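Local coordinates for protein FACT complex subunit POB3 (Chaetomium thermophilum var. thermophilum, PDB 4KHB) that probably helps reorganise nucleosomes as a subunit of the FACT histone chaperone; its N-terminal PH-like part is paired here with an SPT16 domain, at residues K117-F122 with E131-E136; V150-G155 with V179-Y184. All coordinates share one frame; numbering follows the deposited sequence.

Contact 1 (K117-F122 with E131-E136)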
loop_
_atom_site.group_PDB
_atom_site.type_symbol
_atom_site.label_atom_id
_atom_site.label_comp_id
_atom_site.label_asym_id
_atom_site.label_seq_id
_atom_site.Cartn_x
_atom_site.Cartn_y
_atom_site.Cartn_z
ATOM N N LYS H 117 -4.888 -2.283 -15.086
ATOM C CA LYS H 117 -4.050 -3.090 -15.961
ATOM C C LYS H 117 -3.060 -3.970 -15.198
ATOM O O LYS H 117 -2.857 -5.136 -15.546
ATOM C CB LYS H 117 -3.308 -2.160 -16.922
ATOM C CG LYS H 117 -2.365 -2.845 -17.890
ATOM C CD LYS H 117 -1.806 -1.814 -18.856
ATOM C CE LYS H 117 -0.847 -2.434 -19.848
ATOM N NZ LYS H 117 -0.321 -1.426 -20.811
ATOM N N ALA H 118 -2.450 -3.412 -14.157
ATOM C CA ALA H 118 -1.424 -4.131 -13.406
ATOM C C ALA H 118 -1.703 -4.193 -11.908
ATOM O O ALA H 118 -1.056 -4.953 -11.188
ATOM C CB ALA H 118 -0.053 -3.513 -13.657
ATOM N N GLU H 119 -2.659 -3.398 -11.437
ATOM C CA GLU H 119 -2.908 -3.294 -10.000
ATOM C C GLU H 119 -4.387 -3.235 -9.646
ATOM O O GLU H 119 -5.203 -2.711 -10.410
ATOM C CB GLU H 119 -2.221 -2.050 -9.419
ATOM C CG GLU H 119 -0.701 -2.101 -9.403
ATOM C CD GLU H 119 -0.082 -0.899 -8.713
ATOM O OE1 GLU H 119 -0.340 0.243 -9.151
ATOM O OE2 GLU H 119 0.658 -1.096 -7.726
ATOM N N LEU H 120 -4.717 -3.762 -8.473
ATOM C CA LEU H 120 -6.012 -3.510 -7.863
ATOM C C LEU H 120 -5.877 -2.281 -6.974
ATOM O O LEU H 120 -5.121 -2.292 -5.997
ATOM C CB LEU H 120 -6.468 -4.721 -7.044
ATOM C CG LEU H 120 -7.744 -4.542 -6.219
ATOM C CD1 LEU H 120 -8.873 -4.051 -7.101
ATOM C CD2 LEU H 120 -8.147 -5.840 -5.536
ATOM N N THR H 121 -6.603 -1.220 -7.315
ATOM C CA THR H 121 -6.495 0.045 -6.597
ATOM C C THR H 121 -7.759 0.300 -5.786
ATOM O O THR H 121 -8.869 0.093 -6.280
ATOM C CB THR H 121 -6.290 1.218 -7.580
ATOM O OG1 THR H 121 -5.072 1.032 -8.314
ATOM C CG2 THR H 121 -6.227 2.545 -6.837
ATOM N N PHE H 122 -7.591 0.747 -4.544
ATOM C CA PHE H 122 -8.721 1.211 -3.750
ATOM C C PHE H 122 -8.704 2.733 -3.670
ATOM O O PHE H 122 -7.828 3.324 -3.030
ATOM C CB PHE H 122 -8.712 0.591 -2.350
ATOM C CG PHE H 122 -9.994 0.793 -1.595
ATOM C CD1 PHE H 122 -11.104 0.005 -1.870
ATOM C CD2 PHE H 122 -10.091 1.769 -0.612
ATOM C CE1 PHE H 122 -12.290 0.188 -1.180
ATOM C CE2 PHE H 122 -11.273 1.959 0.082
ATOM C CZ PHE H 122 -12.374 1.166 -0.202
ATOM N N GLU H 131 -2.477 0.349 -3.306
ATOM C CA GLU H 131 -2.475 -0.416 -4.549
ATOM C C GLU H 131 -1.925 -1.819 -4.311
ATOM O O GLU H 131 -0.967 -1.995 -3.553
ATOM C CB GLU H 131 -1.622 0.292 -5.606
ATOM C CG GLU H 131 -2.090 1.692 -5.968
ATOM C CD GLU H 131 -1.223 2.764 -5.343
ATOM O OE1 GLU H 131 -0.500 2.449 -4.374
ATOM O OE2 GLU H 131 -1.260 3.917 -5.819
ATOM N N ILE H 132 -2.533 -2.813 -4.952
ATOM C CA ILE H 132 -2.050 -4.190 -4.873
ATOM C C ILE H 132 -1.739 -4.732 -6.266
ATOM O O ILE H 132 -2.647 -4.938 -7.076
ATOM C CB ILE H 132 -3.076 -5.109 -4.194
ATOM C CG1 ILE H 132 -3.356 -4.616 -2.776
ATOM C CG2 ILE H 132 -2.553 -6.535 -4.122
ATOM C CD1 ILE H 132 -4.805 -4.696 -2.373
ATOM N N PRO H 133 -0.446 -4.954 -6.551
ATOM C CA PRO H 133 -0.011 -5.509 -7.840
ATOM C C PRO H 133 -0.496 -6.943 -8.013
ATOM O O PRO H 133 -0.445 -7.716 -7.055
ATOM C CB PRO H 133 1.524 -5.466 -7.753
ATOM C CG PRO H 133 1.846 -4.571 -6.599
ATOM C CD PRO H 133 0.683 -4.632 -5.663
ATOM N N TYR H 134 -0.977 -7.276 -9.208
ATOM C CA TYR H 134 -1.512 -8.606 -9.498
ATOM C C TYR H 134 -0.483 -9.712 -9.259
ATOM O O TYR H 134 -0.836 -10.826 -8.868
ATOM C CB TYR H 134 -2.034 -8.659 -10.940
ATOM C CG TYR H 134 -3.217 -7.744 -11.194
ATOM C CD1 TYR H 134 -4.122 -7.455 -10.182
ATOM C CD2 TYR H 134 -3.414 -7.159 -12.437
ATOM C CE1 TYR H 134 -5.196 -6.621 -10.402
ATOM C CE2 TYR H 134 -4.486 -6.317 -12.667
ATOM C CZ TYR H 134 -5.374 -6.055 -11.643
ATOM O OH TYR H 134 -6.447 -5.220 -11.853
ATOM N N SER H 135 0.787 -9.392 -9.484
ATOM C CA SER H 135 1.870 -10.359 -9.330
ATOM C C SER H 135 2.049 -10.819 -7.884
ATOM O O SER H 135 2.654 -11.862 -7.630
ATOM C CB SER H 135 3.180 -9.772 -9.864
ATOM O OG SER H 135 3.528 -8.583 -9.177
ATOM N N GLU H 136 1.524 -10.042 -6.940
ATOM C CA GLU H 136 1.624 -10.386 -5.525
ATOM C C GLU H 136 0.494 -11.298 -5.061
ATOM O O GLU H 136 0.599 -11.942 -4.016
ATOM C CB GLU H 136 1.630 -9.116 -4.672
ATOM C CG GLU H 136 2.903 -8.296 -4.787
ATOM C CD GLU H 136 4.090 -8.993 -4.161
ATOM O OE1 GLU H 136 3.986 -9.406 -2.986
ATOM O OE2 GLU H 136 5.125 -9.133 -4.843
HETATM O O HOH W 1 1.261 -6.753 -11.705
#
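Y134 lies with one ring face against the backbone where 117-122 enters its strand: the carbonyl carbon of A118 and the N of E119 sit over the rim of that face, and K117 O meets the ring edge at CE2, 3.5 Å away. The CG of Y134 stands anti to its own carbonyl carbon (chi1 -65°), which carries the ring back over A118, while Y134 N gives a nearly straight bond to A118 O (3.1 Å, 170° at the hydrogen). One water also donates to A118 O. Further along the hairpin, L120 and I132 form the hydrogen-bonded pair, L120 N to I132 O and I132 N to L120 O both 2.8 Å. Their side chains share a face with the Y134 ring, whose CE1 is 4.1 Å from L120 CB. On the reverse face E119 runs alongside P133, its CG 3.8 Å from P133 CA, and extends until OE2 comes within 3.4 Å of E131 CB. The two carboxylate planes are nearly parallel, 11° apart, yet E119 OE2 and E131 OE1 stay 5.0 Å from each other. Outside the hairpin, K64 makes a salt bridge to E119, H103 bonds E131 OE2, and G116 O binds the Y134 hydroxyl. One face is therefore apolar, the other mixes P133 and T121 with two glutamates, whose repulsion K64 and H103 probably ease.

Contact 2 (V150-G155 with V179-Y184)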
loop_
_atom_site.group_PDB
_atom_site.type_symbol
_atom_site.label_atom_id
_atom_site.label_comp_id
_atom_site.label_asym_id
_atom_site.label_seq_id
_atom_site.Cartn_x
_atom_site.Cartn_y
_atom_site.Cartn_z
ATOM N N VAL H 150 -8.757 -11.448 -1.098
ATOM C CA VAL H 150 -7.516 -11.412 -1.863
ATOM C C VAL H 150 -6.393 -11.905 -0.964
ATOM O O VAL H 150 -6.048 -11.254 0.024
ATOM C CB VAL H 150 -7.195 -9.993 -2.373
ATOM C CG1 VAL H 150 -5.900 -9.995 -3.163
ATOM C CG2 VAL H 150 -8.331 -9.468 -3.227
ATOM N N GLU H 151 -5.827 -13.057 -1.311
ATOM C CA GLU H 151 -4.857 -13.722 -0.446
ATOM C C GLU H 151 -3.428 -13.646 -0.966
ATOM O O GLU H 151 -3.189 -13.623 -2.177
ATOM C CB GLU H 151 -5.254 -15.184 -0.211
ATOM C CG GLU H 151 -6.749 -15.447 -0.291
ATOM C CD GLU H 151 -7.118 -16.830 0.204
ATOM O OE1 GLU H 151 -8.297 -17.217 0.063
ATOM O OE2 GLU H 151 -6.234 -17.526 0.743
ATOM N N PHE H 152 -2.482 -13.608 -0.034
ATOM C CA PHE H 152 -1.071 -13.530 -0.375
ATOM C C PHE H 152 -0.308 -14.725 0.182
ATOM O O PHE H 152 -0.763 -15.382 1.120
ATOM C CB PHE H 152 -0.485 -12.222 0.154
ATOM C CG PHE H 152 -1.249 -11.005 -0.275
ATOM C CD1 PHE H 152 -1.009 -10.424 -1.511
ATOM C CD2 PHE H 152 -2.216 -10.449 0.551
ATOM C CE1 PHE H 152 -1.715 -9.303 -1.916
ATOM C CE2 PHE H 152 -2.927 -9.331 0.153
ATOM C CZ PHE H 152 -2.675 -8.755 -1.081
ATOM N N ALA H 153 0.855 -15.002 -0.399
ATOM C CA ALA H 153 1.714 -16.084 0.073
ATOM C C ALA H 153 3.062 -15.525 0.489
ATOM O O ALA H 153 4.042 -15.655 -0.247
ATOM C CB ALA H 153 1.895 -17.130 -1.012
ATOM N N PRO H 154 3.116 -14.891 1.670
ATOM C CA PRO H 154 4.369 -14.282 2.121
ATOM C C PRO H 154 5.391 -15.344 2.506
ATOM O O PRO H 154 6.594 -15.080 2.482
ATOM C CB PRO H 154 3.937 -13.480 3.351
ATOM C CG PRO H 154 2.752 -14.221 3.875
ATOM C CD PRO H 154 2.029 -14.706 2.650
ATOM N N GLY H 155 4.908 -16.532 2.859
ATOM C CA GLY H 155 5.773 -17.603 3.315
ATOM C C GLY H 155 5.729 -18.812 2.404
ATOM O O GLY H 155 6.761 -19.282 1.925
ATOM N N VAL H 179 -1.284 -10.787 4.837
ATOM C CA VAL H 179 -1.749 -12.147 4.616
ATOM C C VAL H 179 -2.991 -12.175 3.732
ATOM O O VAL H 179 -3.098 -12.996 2.817
ATOM C CB VAL H 179 -2.058 -12.844 5.962
ATOM C CG1 VAL H 179 -2.662 -14.210 5.732
ATOM C CG2 VAL H 179 -0.802 -12.964 6.801
ATOM N N GLU H 180 -3.914 -11.253 3.993
ATOM C CA GLU H 180 -5.210 -11.252 3.320
ATOM C C GLU H 180 -5.891 -9.885 3.386
ATOM O O GLU H 180 -5.753 -9.167 4.377
ATOM C CB GLU H 180 -6.112 -12.315 3.958
ATOM C CG GLU H 180 -7.466 -12.496 3.299
ATOM C CD GLU H 180 -8.383 -13.393 4.106
ATOM O OE1 GLU H 180 -8.653 -13.064 5.281
ATOM O OE2 GLU H 180 -8.828 -14.430 3.570
ATOM N N ILE H 181 -6.607 -9.521 2.323
ATOM C CA ILE H 181 -7.481 -8.348 2.346
ATOM C C ILE H 181 -8.857 -8.759 1.836
ATOM O O ILE H 181 -8.971 -9.472 0.837
ATOM C CB ILE H 181 -6.951 -7.199 1.465
ATOM C CG1 ILE H 181 -5.484 -6.912 1.789
ATOM C CG2 ILE H 181 -7.788 -5.939 1.668
ATOM C CD1 ILE H 181 -4.917 -5.708 1.071
ATOM N N ARG H 182 -9.899 -8.304 2.525
ATOM C CA ARG H 182 -11.269 -8.589 2.122
ATOM C C ARG H 182 -12.013 -7.314 1.746
ATOM O O ARG H 182 -11.961 -6.318 2.473
ATOM C CB ARG H 182 -11.997 -9.336 3.243
ATOM C CG ARG H 182 -11.332 -10.649 3.619
ATOM C CD ARG H 182 -12.169 -11.454 4.593
ATOM N NE ARG H 182 -11.491 -12.681 5.002
ATOM C CZ ARG H 182 -12.114 -13.749 5.488
ATOM N NH1 ARG H 182 -13.433 -13.741 5.631
ATOM N NH2 ARG H 182 -11.420 -14.823 5.835
ATOM N N PHE H 183 -12.717 -7.348 0.621
ATOM C CA PHE H 183 -13.457 -6.180 0.168
ATOM C C PHE H 183 -14.943 -6.500 0.136
ATOM O O PHE H 183 -15.336 -7.613 -0.228
ATOM C CB PHE H 183 -13.000 -5.772 -1.235
ATOM C CG PHE H 183 -11.571 -5.316 -1.303
ATOM C CD1 PHE H 183 -11.243 -3.988 -1.068
ATOM C CD2 PHE H 183 -10.556 -6.211 -1.611
ATOM C CE1 PHE H 183 -9.928 -3.561 -1.131
ATOM C CE2 PHE H 183 -9.238 -5.794 -1.676
ATOM C CZ PHE H 183 -8.924 -4.466 -1.435
ATOM N N TYR H 184 -15.767 -5.532 0.525
ATOM C CA TYR H 184 -17.198 -5.634 0.299
ATOM C C TYR H 184 -17.533 -4.859 -0.964
ATOM O O TYR H 184 -17.430 -3.630 -0.993
ATOM C CB TYR H 184 -17.987 -5.093 1.492
ATOM C CG TYR H 184 -19.469 -4.994 1.226
ATOM C CD1 TYR H 184 -20.261 -6.133 1.202
ATOM C CD2 TYR H 184 -20.082 -3.764 1.025
ATOM C CE1 TYR H 184 -21.613 -6.056 0.959
ATOM C CE2 TYR H 184 -21.436 -3.676 0.787
ATOM C CZ TYR H 184 -22.197 -4.826 0.756
ATOM O OH TYR H 184 -23.548 -4.749 0.518
#
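F152 turns the edge of its ring to the strand 179-184, with I181 CG1 3.9 Å from F152 CE2 and the backbone around V179 and E180 close to the ring plane. The CG of F152 is anti to its own carbonyl carbon (chi1 -53°), bringing F152 CD2 to 3.5 Å from V179 O, the same oxygen that accepts the bond from F152 N (3.0 Å). V150, on the same face, rests CG2 against the edge of the F183 ring at CE2, 4.1 Å away. Between them V150 and I181 close a hydrogen-bonded antiparallel pair: V150 N reaches I181 O at 2.8 Å, nearly straight at 169°, and I181 N returns to V150 O. This buried side is tight and apolar, and I132 of the neighbouring hairpin packs on both F152 and I181. An alanine in place of F152 would probably open a gap beside I181 and I132. The other face is looser and polar. E180 brings its CG alongside V150 O, while E151, held by N141, keeps its OE1 4.5 Å from E180 OE2. R182 forms a salt bridge with E180: its NE lies 2.9 Å from E180 OE1, which is in the guanidinium plane but is approached from 62° out of the carboxylate plane. Residues E180 to Y184 also pair antiparallel with a strand of the SPT16D chain, continuing the sheet across the interface. The chemistry thus separates a hydrophobic inner face from a charged outer one, where R182 is likely to temper the negative charge of E180.

In the fold
Both contacts are antiparallel strand pairings within the SSRP1 region, which is PH-like, and their centres lie about 12 Å apart. They follow in series along the chain: contact 1 closes the hairpin of strands 119-124 and 127-133, then strand 137-144 leads to strand 147-152, which contact 2 joins to 177-184. The two three-stranded sheets meet through their apolar faces, F122 CD1 lying 3.8 Å from F183 CE1, and E136 O comes to 3.3 Å from F152 CD1. Both contacts border the SPT16D chain: contact 1 by side-chain packing, contact 2 by strand pairing that continues the sheet; contact 1 also touches strand 72-78. The packed sheets thus form a shared apolar interior next to the SPT16D interface.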